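UDP-N-acetylglucosamine pyrophosphorylase (Entamoeba histolytica, PDB 3OC9) probably catalyses the formation of UDP-N-acetylglucosamine and diphosphate from UTP and N-acetyl-alpha-D-glucosamine 1-phosphate, a step of nucleotide-sugar biosynthesis. Local coordinates at residues S207-K212 with P317-V322; D11-T16 with V322-I327; Y7-I12 with F254-G259; G168-M173 with F270-A275; K35-T40 with K176-S181. All coordinates share one frame; numbering follows the deposited sequence. Where two conformers were deposited one is given.

Interaction 1 (S207-K212 with P317-V322)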
# COMPACT_ATOMS: atom_id res chain seq x y z
N SER A 207 -6.59 3.51 18.88
CA SER A 207 -7.39 3.62 17.64
C SER A 207 -7.86 2.25 17.13
O SER A 207 -7.11 1.27 17.26
CB SER A 207 -6.53 4.24 16.51
OG SER A 207 -6.02 5.53 16.87
N GLU A 208 -9.06 2.19 16.53
CA GLU A 208 -9.50 1.06 15.64
C GLU A 208 -8.88 1.14 14.22
O GLU A 208 -8.47 0.12 13.64
CB GLU A 208 -11.03 1.04 15.51
CG GLU A 208 -11.74 0.58 16.81
CD GLU A 208 -13.24 0.86 16.77
OE1 GLU A 208 -13.62 2.02 16.50
OE2 GLU A 208 -14.04 -0.06 17.03
N ILE A 209 -8.86 2.35 13.66
CA ILE A 209 -8.23 2.63 12.35
C ILE A 209 -7.31 3.85 12.47
O ILE A 209 -7.71 4.88 13.09
CB ILE A 209 -9.28 2.92 11.20
CG1 ILE A 209 -10.46 1.94 11.24
CG2 ILE A 209 -8.57 2.88 9.79
CD1 ILE A 209 -11.61 2.28 10.24
N CYS A 210 -6.09 3.75 11.91
CA CYS A 210 -5.20 4.91 11.73
C CYS A 210 -5.00 5.13 10.20
O CYS A 210 -4.43 4.25 9.50
CB CYS A 210 -3.85 4.68 12.45
SG CYS A 210 -2.63 6.09 12.31
N ILE A 211 -5.46 6.28 9.69
CA ILE A 211 -5.47 6.58 8.22
C ILE A 211 -4.34 7.57 7.85
O ILE A 211 -4.39 8.73 8.30
CB ILE A 211 -6.84 7.21 7.76
CG1 ILE A 211 -8.03 6.35 8.22
CG2 ILE A 211 -6.87 7.41 6.22
CD1 ILE A 211 -9.46 7.05 8.04
N LYS A 212 -3.35 7.13 7.04
CA LYS A 212 -2.32 8.07 6.51
C LYS A 212 -2.88 8.96 5.37
O LYS A 212 -3.59 8.47 4.48
CB LYS A 212 -1.01 7.32 6.08
CG LYS A 212 -0.04 7.06 7.30
CD LYS A 212 1.18 6.18 6.94
CE LYS A 212 2.31 6.29 8.01
NZ LYS A 212 3.54 5.43 7.62
N PRO A 317 -16.88 4.11 8.09
CA PRO A 317 -17.90 4.65 9.04
C PRO A 317 -18.36 3.67 10.15
O PRO A 317 -19.07 4.08 11.10
CB PRO A 317 -19.08 5.07 8.13
CG PRO A 317 -18.79 4.51 6.77
CD PRO A 317 -17.34 4.13 6.68
N LEU A 318 -17.95 2.40 10.06
CA LEU A 318 -18.20 1.42 11.14
C LEU A 318 -17.42 1.75 12.43
O LEU A 318 -17.88 1.45 13.55
CB LEU A 318 -17.89 -0.01 10.65
CG LEU A 318 -18.10 -1.21 11.60
CD1 LEU A 318 -19.56 -1.38 12.00
CD2 LEU A 318 -17.58 -2.50 10.96
N ALA A 319 -16.25 2.36 12.29
CA ALA A 319 -15.38 2.69 13.44
C ALA A 319 -15.85 3.89 14.29
O ALA A 319 -16.38 4.86 13.74
CB ALA A 319 -13.95 2.92 12.96
N THR A 320 -15.62 3.84 15.62
CA THR A 320 -15.85 5.02 16.50
C THR A 320 -14.55 5.70 17.00
O THR A 320 -14.59 6.82 17.55
CB THR A 320 -16.74 4.72 17.77
OG1 THR A 320 -16.10 3.75 18.60
CG2 THR A 320 -18.15 4.24 17.39
N LYS A 321 -13.41 5.02 16.84
CA LYS A 321 -12.12 5.59 17.27
C LYS A 321 -11.14 5.59 16.09
O LYS A 321 -10.59 4.53 15.72
CB LYS A 321 -11.52 4.80 18.44
CG LYS A 321 -12.43 4.78 19.69
CD LYS A 321 -11.84 3.92 20.81
CE LYS A 321 -10.72 4.62 21.59
NZ LYS A 321 -10.99 6.06 21.84
N VAL A 322 -10.96 6.77 15.48
CA VAL A 322 -10.13 6.90 14.25
C VAL A 322 -9.11 8.03 14.41
O VAL A 322 -9.48 9.15 14.83
CB VAL A 322 -11.02 7.21 13.00
CG1 VAL A 322 -10.16 7.45 11.72
CG2 VAL A 322 -12.08 6.12 12.76
O HOH W 1 -16.47 0.77 17.77
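Glu208 reaches over to 317-322 and lays one carboxylate oxygen against two successive backbone amides: OE1 accepts from N of Thr320 at 2.8 Å and from N of Lys321 at 3.0 Å, both donors lying nearly along its C-O axis. The other oxygen, OE2, accepts a hydrogen bond from a water that also sits beside Thr320 OG1. With CG anti to the carbonyl carbon (chi1 -71°) and the chain extended beyond it, the acid reaches both amides. O of Lys321 accepts from Glu208 N at 2.9 Å and, more weakly, from Ile209 N. These bonds lead into the parallel pairing of strands 209-215 and 322-326 in the central mixed sheet of this GT-A type nucleotidyltransferase, with Ile209 opposite Val322 and the CA of Val322 making a CA-H...O contact of 3.4 Å to Ile209 O. Val322 places CG1 anti to its own N (chi1 176°), where it meets the CD1 end of Ile211 at 3.8 Å, the two side chains crossing at a slant. On the same face, Ile209 CD1 packs on CB of Ala319 at 3.6 Å, and Phe270 from helix 268-274 covers both. CB of Lys321 lies 4.0 Å from Glu208 OE1.

Interaction 2 (D11-T16 with V322-I327)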
# COMPACT_ATOMS: atom_id res chain seq x y z
N ASP A 11 -10.36 17.08 11.14
CA ASP A 11 -9.06 17.60 11.65
C ASP A 11 -7.92 16.56 11.52
O ASP A 11 -8.14 15.36 11.79
CB ASP A 11 -9.15 18.00 13.13
CG ASP A 11 -10.21 19.06 13.42
OD1 ASP A 11 -10.27 20.09 12.71
OD2 ASP A 11 -10.98 18.85 14.37
N ILE A 12 -6.73 17.03 11.15
CA ILE A 12 -5.51 16.18 11.07
C ILE A 12 -4.98 16.02 12.50
O ILE A 12 -4.60 17.01 13.12
CB ILE A 12 -4.43 16.82 10.12
CG1 ILE A 12 -4.98 16.95 8.68
CG2 ILE A 12 -3.06 16.04 10.18
CD1 ILE A 12 -4.09 17.80 7.70
N THR A 13 -5.02 14.80 13.04
CA THR A 13 -4.66 14.57 14.45
C THR A 13 -3.22 15.01 14.78
O THR A 13 -2.97 15.60 15.85
CB THR A 13 -4.90 13.08 14.87
OG1 THR A 13 -6.13 12.58 14.26
CG2 THR A 13 -5.02 12.96 16.39
N THR A 14 -2.29 14.73 13.87
CA THR A 14 -0.84 15.06 14.03
C THR A 14 -0.51 16.58 14.04
O THR A 14 0.63 16.98 14.38
CB THR A 14 0.05 14.28 12.99
OG1 THR A 14 -0.42 14.49 11.65
CG2 THR A 14 0.01 12.80 13.28
N ASN A 15 -1.48 17.44 13.71
CA ASN A 15 -1.30 18.91 13.87
C ASN A 15 -1.20 19.33 15.35
O ASN A 15 -0.46 20.28 15.69
CB ASN A 15 -2.46 19.71 13.21
CG ASN A 15 -2.33 19.84 11.68
OD1 ASN A 15 -1.34 19.44 11.07
ND2 ASN A 15 -3.37 20.42 11.06
N THR A 16 -1.95 18.66 16.23
CA THR A 16 -1.99 19.03 17.66
C THR A 16 -1.45 17.97 18.64
O THR A 16 -1.10 18.28 19.78
CB THR A 16 -3.40 19.49 18.12
OG1 THR A 16 -4.36 18.45 17.87
CG2 THR A 16 -3.83 20.80 17.40
N VAL A 322 -10.96 6.77 15.48
CA VAL A 322 -10.13 6.90 14.25
C VAL A 322 -9.11 8.03 14.41
O VAL A 322 -9.48 9.15 14.83
CB VAL A 322 -11.02 7.21 13.00
CG1 VAL A 322 -10.16 7.45 11.72
CG2 VAL A 322 -12.08 6.12 12.76
N SER A 323 -7.83 7.76 14.14
CA SER A 323 -6.81 8.82 14.11
C SER A 323 -6.33 9.11 12.66
O SER A 323 -6.34 8.19 11.81
CB SER A 323 -5.65 8.47 15.07
OG SER A 323 -5.00 7.24 14.73
N ILE A 324 -5.93 10.37 12.39
CA ILE A 324 -5.49 10.83 11.06
C ILE A 324 -4.01 11.28 11.13
O ILE A 324 -3.67 12.21 11.88
CB ILE A 324 -6.40 12.00 10.53
CG1 ILE A 324 -7.90 11.66 10.65
CG2 ILE A 324 -6.05 12.41 9.07
CD1 ILE A 324 -8.32 10.34 9.97
N PHE A 325 -3.15 10.62 10.36
CA PHE A 325 -1.65 10.75 10.42
C PHE A 325 -1.11 11.39 9.12
O PHE A 325 -1.13 10.75 8.05
CB PHE A 325 -1.09 9.31 10.63
CG PHE A 325 0.42 9.18 10.95
CD1 PHE A 325 1.39 9.52 10.00
CD2 PHE A 325 0.84 8.62 12.16
CE1 PHE A 325 2.77 9.33 10.27
CE2 PHE A 325 2.21 8.42 12.45
CZ PHE A 325 3.17 8.79 11.49
N GLU A 326 -0.61 12.63 9.19
CA GLU A 326 -0.04 13.28 7.97
C GLU A 326 1.35 12.76 7.57
O GLU A 326 2.26 12.70 8.42
CB GLU A 326 0.04 14.83 8.15
CG GLU A 326 0.55 15.57 6.86
CD GLU A 326 0.86 17.08 7.04
OE1 GLU A 326 0.75 17.62 8.17
OE2 GLU A 326 1.23 17.72 6.03
N ILE A 327 1.53 12.39 6.28
CA ILE A 327 2.88 12.08 5.73
C ILE A 327 3.34 13.12 4.69
O ILE A 327 2.51 13.81 4.09
CB ILE A 327 2.94 10.64 5.10
CG1 ILE A 327 1.93 10.52 3.94
CG2 ILE A 327 2.66 9.60 6.21
CD1 ILE A 327 2.26 9.41 2.89
O HOH W 2 0.32 17.10 10.77
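Thr13 and Thr14 meet strand 322-326 through their hydroxyl oxygens, each taking a backbone N-H that points out from the strand. Thr13 OG1 accepts from Ile324 N at 2.9 Å, with an angle of 166° at the hydrogen; Thr14 OG1 accepts from Glu326 N at 3.1 Å, equally straight. Between them, Ile324 O receives two weak bonds, from Thr13 N and Thr14 N. The strand edge is thus met by a loop whose side chains stand in for the acceptors of a partner strand. The two threonines are rotated differently to do this: Thr13 holds OG1 beside its own N (chi1 -39°), whereas Thr14 turns OG1 between N and the carbonyl carbon (chi1 54°), which leaves its CG2 over CA of Phe325 at 3.9 Å. Glu326 crosses Thr14 at a slant and also packs its CB on Ile12 CG2 at 3.9 Å. A water joins the polar ends: Thr14 OG1 donates to it at 2.9 Å, and it donates to Asn15 OD1 and to Glu326 OE1, the latter at 2.7 Å. It bridges two acceptors that would otherwise probably repel each other. Behind this shell the loop is held in two overlapping turns, Asn15 N bonding to Ile12 O and Thr16 N to Thr13 O. The N-terminal loop before helix 21-32 therefore lines the edge of strand 322-326, whose other edge pairs in parallel with strand 209-215, while Tyr201 of helix 196-204 touches both threonines.

Interaction 3 (Y7-I12 with F254-G259)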
# COMPACT_ATOMS: atom_id res chain seq x y z
N TYR A 7 -22.30 17.28 5.46
CA TYR A 7 -20.86 17.02 5.65
C TYR A 7 -20.17 18.09 6.51
O TYR A 7 -20.51 19.29 6.43
CB TYR A 7 -20.12 16.84 4.31
CG TYR A 7 -20.48 15.61 3.48
CD1 TYR A 7 -20.76 14.38 4.08
CD2 TYR A 7 -20.51 15.68 2.09
CE1 TYR A 7 -21.08 13.25 3.31
CE2 TYR A 7 -20.83 14.55 1.31
CZ TYR A 7 -21.11 13.34 1.93
OH TYR A 7 -21.42 12.24 1.18
N GLN A 8 -19.22 17.66 7.35
CA GLN A 8 -18.37 18.56 8.14
C GLN A 8 -16.87 18.22 7.91
O GLN A 8 -16.55 17.08 7.57
CB GLN A 8 -18.70 18.45 9.64
CG GLN A 8 -20.18 18.79 9.99
CD GLN A 8 -20.50 20.28 9.88
OE1 GLN A 8 -19.71 21.13 10.30
NE2 GLN A 8 -21.67 20.60 9.34
N PRO A 9 -15.96 19.22 8.08
CA PRO A 9 -14.51 18.98 7.89
C PRO A 9 -13.90 18.00 8.91
O PRO A 9 -14.46 17.82 10.01
CB PRO A 9 -13.89 20.38 8.11
CG PRO A 9 -15.01 21.35 8.01
CD PRO A 9 -16.24 20.62 8.47
N VAL A 10 -12.76 17.41 8.55
CA VAL A 10 -12.01 16.45 9.39
C VAL A 10 -10.68 17.10 9.83
O VAL A 10 -9.94 17.59 8.98
CB VAL A 10 -11.71 15.14 8.58
CG1 VAL A 10 -10.82 14.17 9.38
CG2 VAL A 10 -13.03 14.44 8.16
N ASP A 11 -10.36 17.08 11.14
CA ASP A 11 -9.06 17.60 11.65
C ASP A 11 -7.92 16.56 11.52
O ASP A 11 -8.14 15.36 11.79
CB ASP A 11 -9.15 18.00 13.13
CG ASP A 11 -10.21 19.06 13.42
OD1 ASP A 11 -10.27 20.09 12.71
OD2 ASP A 11 -10.98 18.85 14.37
N ILE A 12 -6.73 17.03 11.15
CA ILE A 12 -5.51 16.18 11.07
C ILE A 12 -4.98 16.02 12.50
O ILE A 12 -4.60 17.01 13.12
CB ILE A 12 -4.43 16.82 10.12
CG1 ILE A 12 -4.98 16.95 8.68
CG2 ILE A 12 -3.06 16.04 10.18
CD1 ILE A 12 -4.09 17.80 7.70
N PHE A 254 -7.21 24.19 1.34
CA PHE A 254 -8.53 23.55 1.20
C PHE A 254 -9.14 23.19 2.56
O PHE A 254 -8.43 22.72 3.45
CB PHE A 254 -8.46 22.32 0.29
CG PHE A 254 -8.23 22.66 -1.16
CD1 PHE A 254 -9.31 22.90 -2.01
CD2 PHE A 254 -6.93 22.78 -1.66
CE1 PHE A 254 -9.11 23.26 -3.36
CE2 PHE A 254 -6.72 23.14 -3.00
CZ PHE A 254 -7.81 23.37 -3.85
N ILE A 255 -10.44 23.49 2.72
CA ILE A 255 -11.23 23.11 3.91
C ILE A 255 -11.23 21.59 4.11
O ILE A 255 -11.03 21.08 5.22
CB ILE A 255 -12.70 23.59 3.73
CG1 ILE A 255 -12.75 25.12 3.68
CG2 ILE A 255 -13.62 23.07 4.85
CD1 ILE A 255 -12.58 25.75 5.02
N TYR A 256 -11.48 20.88 3.00
CA TYR A 256 -11.40 19.41 2.93
C TYR A 256 -10.07 18.99 2.27
O TYR A 256 -9.99 18.76 1.05
CB TYR A 256 -12.61 18.85 2.17
CG TYR A 256 -13.94 19.09 2.89
CD1 TYR A 256 -14.46 18.13 3.76
CD2 TYR A 256 -14.66 20.28 2.69
CE1 TYR A 256 -15.68 18.36 4.45
CE2 TYR A 256 -15.88 20.51 3.37
CZ TYR A 256 -16.38 19.54 4.24
OH TYR A 256 -17.58 19.78 4.90
N ASN A 257 -9.03 18.91 3.10
CA ASN A 257 -7.64 18.74 2.62
C ASN A 257 -7.00 17.37 2.90
O ASN A 257 -5.80 17.17 2.64
CB ASN A 257 -6.73 19.88 3.17
CG ASN A 257 -6.55 19.84 4.69
OD1 ASN A 257 -7.25 19.12 5.42
ND2 ASN A 257 -5.58 20.62 5.18
N CYS A 258 -7.78 16.42 3.42
CA CYS A 258 -7.23 15.09 3.80
C CYS A 258 -7.26 14.08 2.63
O CYS A 258 -8.24 13.35 2.45
CB CYS A 258 -7.99 14.54 5.04
SG CYS A 258 -7.70 15.47 6.61
N GLY A 259 -6.18 14.05 1.84
CA GLY A 259 -6.08 13.12 0.69
C GLY A 259 -5.79 11.67 1.10
O GLY A 259 -4.71 11.37 1.62
O HOH W 3 -10.87 18.36 6.32
O HOH W 4 -7.97 19.50 8.09
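Tyr256 brings its phenol end up to the backbone of Tyr7 to Pro9, with chi1 -65° turning the ring beside its own N. The edge of the ring near CE1 meets Gln8 O at 3.5 Å, close to the ring plane. Apolar contacts line the rest of the loop. CG of Pro9 lies 3.9 Å from CG2 of Ile255, the two side chains side by side and pointing the same way. Further on, Ile12 CG1 rests on SG of Cys258 at 3.7 Å, and its CD1 crosses the amide of Asn257 at 4.1 Å from ND2. Val10 CG1 touches the same sulfur more loosely. Among the polar approaches, OH of Tyr256 lies 3.3 Å from Tyr7 O. Two waters bridge the segments: one accepts from Val10 N at 3.1 Å and donates to Ile255 O, while the other donates to Val10 O and to Asn257 OD1, the latter at 2.8 Å. The contact joins the N-terminal loop to the turn leading into strand 258-261 of the central sheet, and Tyr7 and Tyr256 both pack on Val227 of strand 225-229. Between these two segments, then, the hold rests largely on side-chain packing and solvent bridges.

Interaction 4 (G168-M173 with F270-A275)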
# COMPACT_ATOMS: atom_id res chain seq x y z
N GLY A 168 -9.17 -18.50 7.76
CA GLY A 168 -8.66 -18.75 9.12
C GLY A 168 -7.58 -17.81 9.64
O GLY A 168 -6.93 -18.11 10.67
N ILE A 169 -7.38 -16.70 8.95
CA ILE A 169 -6.31 -15.75 9.30
C ILE A 169 -6.63 -14.97 10.59
O ILE A 169 -5.71 -14.68 11.38
CB ILE A 169 -5.94 -14.83 8.09
CG1 ILE A 169 -5.27 -15.69 6.99
CG2 ILE A 169 -5.03 -13.63 8.54
CD1 ILE A 169 -5.12 -14.97 5.64
N LEU A 170 -7.90 -14.63 10.83
CA LEU A 170 -8.25 -13.98 12.10
C LEU A 170 -8.01 -14.91 13.31
O LEU A 170 -7.50 -14.47 14.35
CB LEU A 170 -9.68 -13.39 12.09
CG LEU A 170 -10.05 -12.40 10.96
CD1 LEU A 170 -11.46 -11.85 11.15
CD2 LEU A 170 -9.04 -11.25 10.86
N GLU A 171 -8.35 -16.20 13.16
CA GLU A 171 -8.03 -17.20 14.20
C GLU A 171 -6.51 -17.31 14.44
O GLU A 171 -6.07 -17.35 15.60
CB GLU A 171 -8.63 -18.58 13.85
CG GLU A 171 -10.15 -18.66 14.08
CD GLU A 171 -10.73 -20.06 13.92
OE1 GLU A 171 -9.96 -21.04 13.84
OE2 GLU A 171 -11.97 -20.17 13.87
N PHE A 172 -5.73 -17.33 13.35
CA PHE A 172 -4.25 -17.38 13.41
C PHE A 172 -3.67 -16.13 14.12
O PHE A 172 -2.75 -16.25 14.97
CB PHE A 172 -3.67 -17.53 11.99
CG PHE A 172 -2.16 -17.66 11.92
CD1 PHE A 172 -1.53 -18.88 12.16
CD2 PHE A 172 -1.37 -16.56 11.55
CE1 PHE A 172 -0.13 -19.01 12.06
CE2 PHE A 172 0.04 -16.67 11.46
CZ PHE A 172 0.66 -17.90 11.71
N MET A 173 -4.19 -14.94 13.79
CA MET A 173 -3.76 -13.72 14.50
C MET A 173 -3.95 -13.80 16.04
O MET A 173 -3.04 -13.44 16.80
CB MET A 173 -4.44 -12.45 13.93
CG MET A 173 -3.98 -12.04 12.52
SD MET A 173 -5.05 -10.69 11.89
CE MET A 173 -4.15 -10.17 10.40
N PHE A 270 -11.02 -4.73 15.49
CA PHE A 270 -11.76 -4.04 14.41
C PHE A 270 -11.93 -4.94 13.16
O PHE A 270 -13.02 -4.99 12.58
CB PHE A 270 -11.19 -2.64 14.03
CG PHE A 270 -12.00 -1.96 12.92
CD1 PHE A 270 -11.56 -2.00 11.61
CD2 PHE A 270 -13.24 -1.36 13.20
CE1 PHE A 270 -12.34 -1.43 10.57
CE2 PHE A 270 -14.02 -0.78 12.18
CZ PHE A 270 -13.56 -0.80 10.87
N LEU A 271 -10.86 -5.65 12.77
CA LEU A 271 -10.95 -6.61 11.65
C LEU A 271 -12.04 -7.68 11.89
O LEU A 271 -12.74 -8.08 10.96
CB LEU A 271 -9.58 -7.28 11.37
CG LEU A 271 -8.44 -6.37 10.83
CD1 LEU A 271 -7.15 -7.17 10.72
CD2 LEU A 271 -8.79 -5.72 9.49
N GLU A 272 -12.19 -8.11 13.14
CA GLU A 272 -13.29 -9.05 13.50
C GLU A 272 -14.68 -8.46 13.23
O GLU A 272 -15.56 -9.17 12.68
CB GLU A 272 -13.12 -9.60 14.93
CG GLU A 272 -11.88 -10.51 15.08
CD GLU A 272 -11.53 -10.89 16.52
OE1 GLU A 272 -11.57 -10.02 17.43
OE2 GLU A 272 -11.17 -12.07 16.74
N LYS A 273 -14.88 -7.18 13.58
CA LYS A 273 -16.16 -6.47 13.27
C LYS A 273 -16.37 -6.29 11.77
O LYS A 273 -17.46 -6.53 11.26
CB LYS A 273 -16.24 -5.10 13.97
CG LYS A 273 -16.17 -5.12 15.48
CD LYS A 273 -16.42 -3.71 16.06
CE LYS A 273 -16.56 -3.74 17.59
NZ LYS A 273 -15.36 -4.33 18.29
N ALA A 274 -15.31 -5.88 11.07
CA ALA A 274 -15.38 -5.62 9.63
C ALA A 274 -15.79 -6.85 8.80
O ALA A 274 -16.50 -6.71 7.78
CB ALA A 274 -14.03 -5.06 9.12
N ALA A 275 -15.38 -8.03 9.24
CA ALA A 275 -15.69 -9.29 8.53
C ALA A 275 -17.20 -9.60 8.45
O ALA A 275 -17.62 -10.32 7.55
CB ALA A 275 -14.92 -10.48 9.14
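Leu170 points its two methyls into segment 270-275, against Leu271, Glu272 and Ala275, in a nearly antiparallel helix pair: the axes of 169-173 and 270-274 run 162° apart and come no closer than 11.1 Å. At that spacing the helix backbones stay well apart and side chains fill the gap, in a GT-A type fold where helix 169-176 packs on strand 95-100. Leu271 comes first along the second segment. Its CB meets CD2 of Leu170 at 4.0 Å, the two leucines lying at an angle across each other, and its CD1 touches the methyl CE of Met173 at 4.3 Å. The long, extended Met173 side chain reaches this position from one turn along its helix and also packs on Phe97 of strand 95-100. Glu272 follows, offering its aliphatic part: CD1 of Leu170 lies 4.1 Å from its CA and 4.2 Å from its CG, while its carboxylate turns to the amide of Asn174 with a hydrogen bond from ND2 to OE2. One turn on from Leu271, Ala275 also meets Leu170. Leu170 holds CG beside its N (chi1 -54°) with the chain extended through CD1, and this methyl ends 4.2 Å from CB of Ala275.

Interaction 5 (K35-T40 with K176-S181)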
# COMPACT_ATOMS: atom_id res chain seq x y z
N LYS A 35 3.61 -8.72 18.00
CA LYS A 35 2.24 -8.18 18.01
C LYS A 35 1.83 -7.43 16.72
O LYS A 35 0.79 -6.77 16.72
CB LYS A 35 2.01 -7.30 19.25
CG LYS A 35 2.13 -8.06 20.60
CD LYS A 35 1.85 -7.14 21.79
CE LYS A 35 1.89 -7.89 23.12
NZ LYS A 35 1.27 -7.08 24.21
N THR A 36 2.63 -7.55 15.64
CA THR A 36 2.37 -6.80 14.37
C THR A 36 2.36 -7.68 13.10
O THR A 36 2.97 -8.77 13.10
CB THR A 36 3.39 -5.62 14.14
OG1 THR A 36 4.70 -6.13 13.78
CG2 THR A 36 3.48 -4.69 15.36
N ALA A 37 1.72 -7.20 12.03
CA ALA A 37 1.68 -7.89 10.72
C ALA A 37 1.56 -6.92 9.54
O ALA A 37 1.11 -5.77 9.72
CB ALA A 37 0.49 -8.91 10.68
N LEU A 38 1.93 -7.40 8.33
CA LEU A 38 1.75 -6.67 7.06
C LEU A 38 0.66 -7.36 6.19
O LEU A 38 0.63 -8.60 6.13
CB LEU A 38 3.08 -6.63 6.25
CG LEU A 38 3.07 -5.82 4.95
CD1 LEU A 38 2.91 -4.29 5.23
CD2 LEU A 38 4.34 -6.01 4.04
N ILE A 39 -0.20 -6.57 5.53
CA ILE A 39 -1.23 -7.10 4.59
C ILE A 39 -1.08 -6.40 3.23
O ILE A 39 -1.15 -5.17 3.19
CB ILE A 39 -2.69 -6.89 5.11
CG1 ILE A 39 -2.93 -7.61 6.46
CG2 ILE A 39 -3.71 -7.38 4.01
CD1 ILE A 39 -4.27 -7.24 7.18
N THR A 40 -0.85 -7.15 2.14
CA THR A 40 -0.82 -6.52 0.78
C THR A 40 -1.52 -7.36 -0.31
O THR A 40 -1.67 -8.57 -0.16
CB THR A 40 0.62 -6.20 0.29
OG1 THR A 40 1.35 -7.42 0.17
CG2 THR A 40 1.41 -5.23 1.24
N LYS A 176 -1.33 -16.20 17.64
CA LYS A 176 0.02 -15.59 17.65
C LYS A 176 0.17 -14.31 18.50
O LYS A 176 1.29 -13.84 18.72
CB LYS A 176 0.48 -15.31 16.20
CG LYS A 176 0.62 -16.53 15.30
CD LYS A 176 1.91 -17.29 15.60
CE LYS A 176 1.90 -18.68 14.99
NZ LYS A 176 3.14 -19.42 15.34
N GLY A 177 -0.95 -13.76 18.96
CA GLY A 177 -0.95 -12.50 19.74
C GLY A 177 -0.84 -11.21 18.90
O GLY A 177 -0.52 -10.14 19.42
N ILE A 178 -1.11 -11.32 17.59
CA ILE A 178 -1.08 -10.15 16.68
C ILE A 178 -2.23 -9.16 16.98
O ILE A 178 -3.42 -9.54 16.99
CB ILE A 178 -1.07 -10.59 15.19
CG1 ILE A 178 0.23 -11.35 14.87
CG2 ILE A 178 -1.30 -9.35 14.24
CD1 ILE A 178 0.21 -12.09 13.51
N LYS A 179 -1.86 -7.91 17.26
CA LYS A 179 -2.80 -6.86 17.68
C LYS A 179 -3.04 -5.75 16.64
O LYS A 179 -4.12 -5.14 16.62
CB LYS A 179 -2.35 -6.20 19.00
CG LYS A 179 -2.21 -7.15 20.23
CD LYS A 179 -3.58 -7.65 20.70
CE LYS A 179 -3.48 -8.46 21.99
NZ LYS A 179 -4.82 -8.50 22.66
N TYR A 180 -2.03 -5.46 15.82
CA TYR A 180 -2.11 -4.37 14.81
C TYR A 180 -1.54 -4.80 13.44
O TYR A 180 -0.48 -5.41 13.40
CB TYR A 180 -1.32 -3.12 15.29
CG TYR A 180 -1.85 -2.50 16.58
CD1 TYR A 180 -3.06 -1.80 16.58
CD2 TYR A 180 -1.13 -2.60 17.78
CE1 TYR A 180 -3.56 -1.21 17.77
CE2 TYR A 180 -1.63 -2.00 18.98
CZ TYR A 180 -2.84 -1.32 18.95
OH TYR A 180 -3.37 -0.72 20.10
N SER A 181 -2.24 -4.47 12.34
CA SER A 181 -1.81 -4.82 10.96
C SER A 181 -1.82 -3.57 10.07
O SER A 181 -2.75 -2.75 10.15
CB SER A 181 -2.73 -5.91 10.33
OG SER A 181 -2.76 -7.14 11.09
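Lys35 O opens a parallel pairing between strands 36-41 and 180-184 in the Rossmann-like central sheet of the GT-A fold: it accepts from two successive amides, Lys179 N at 2.9 Å and Tyr180 N at 3.2 Å. The two donors arrive differently, that of Tyr180 nearly along the carbonyl direction and that of Lys179 from above the carbonyl plane. Ala37 N bonds to Tyr180 O at 3.1 Å, in the plane of that carbonyl, and CA-H...O contacts from Thr36 and Ser181 complete the register of Thr36 with Tyr180 and Ala37 with Ser181. The chain enters after a Schellman motif at Gly177, whose positive phi reverses it out of helix 169-176. Side chains divide between the two faces. On one, CB of Ala37 lies 3.7 Å from OG of Ser181 and 4.0 Å from CG2 of Ile178, while Ile39 brings CD1 to within 3.8 Å of CB of Ser181. Ile39 keeps CG1 beside its own N (chi1 -61°), which swings CD1 back along the strand to the serine. The other face carries Thr36 and Tyr180, and the OH of Tyr180 bonds to Asp203. At the start, CG of Lys35 lies over O of Gly177 at 3.6 Å. Strand 36-41 is flanked by strand 95-100 on its other edge, Phe97 touching Ala37, and Met173 of helix 169-176 packs on both Ile178 and Ser181.

In the fold
From the N terminus, the loop 7-16 makes two long closures: interaction 3 to the start of strand 258-261 and, sharing Asp11 and Ile12, interaction 2 to strand 322-326. Interactions 1, 4 and 5 lie within the span of interaction 2, and interaction 5 also within that of interaction 3. Interaction 5 closes first, pairing strands 36-41 and 180-184; interaction 4 crosses interactions 3 and 5, its first segment belonging to the helix just before strand 180-184. Interaction 1 opens after interaction 5 closes, crosses interactions 3 and 4, and shares Val322 with interaction 2. Phe270 links the helix pair of interaction 4 to the sheet at interaction 1, while interactions 2 and 3 bring in the N-terminal loop.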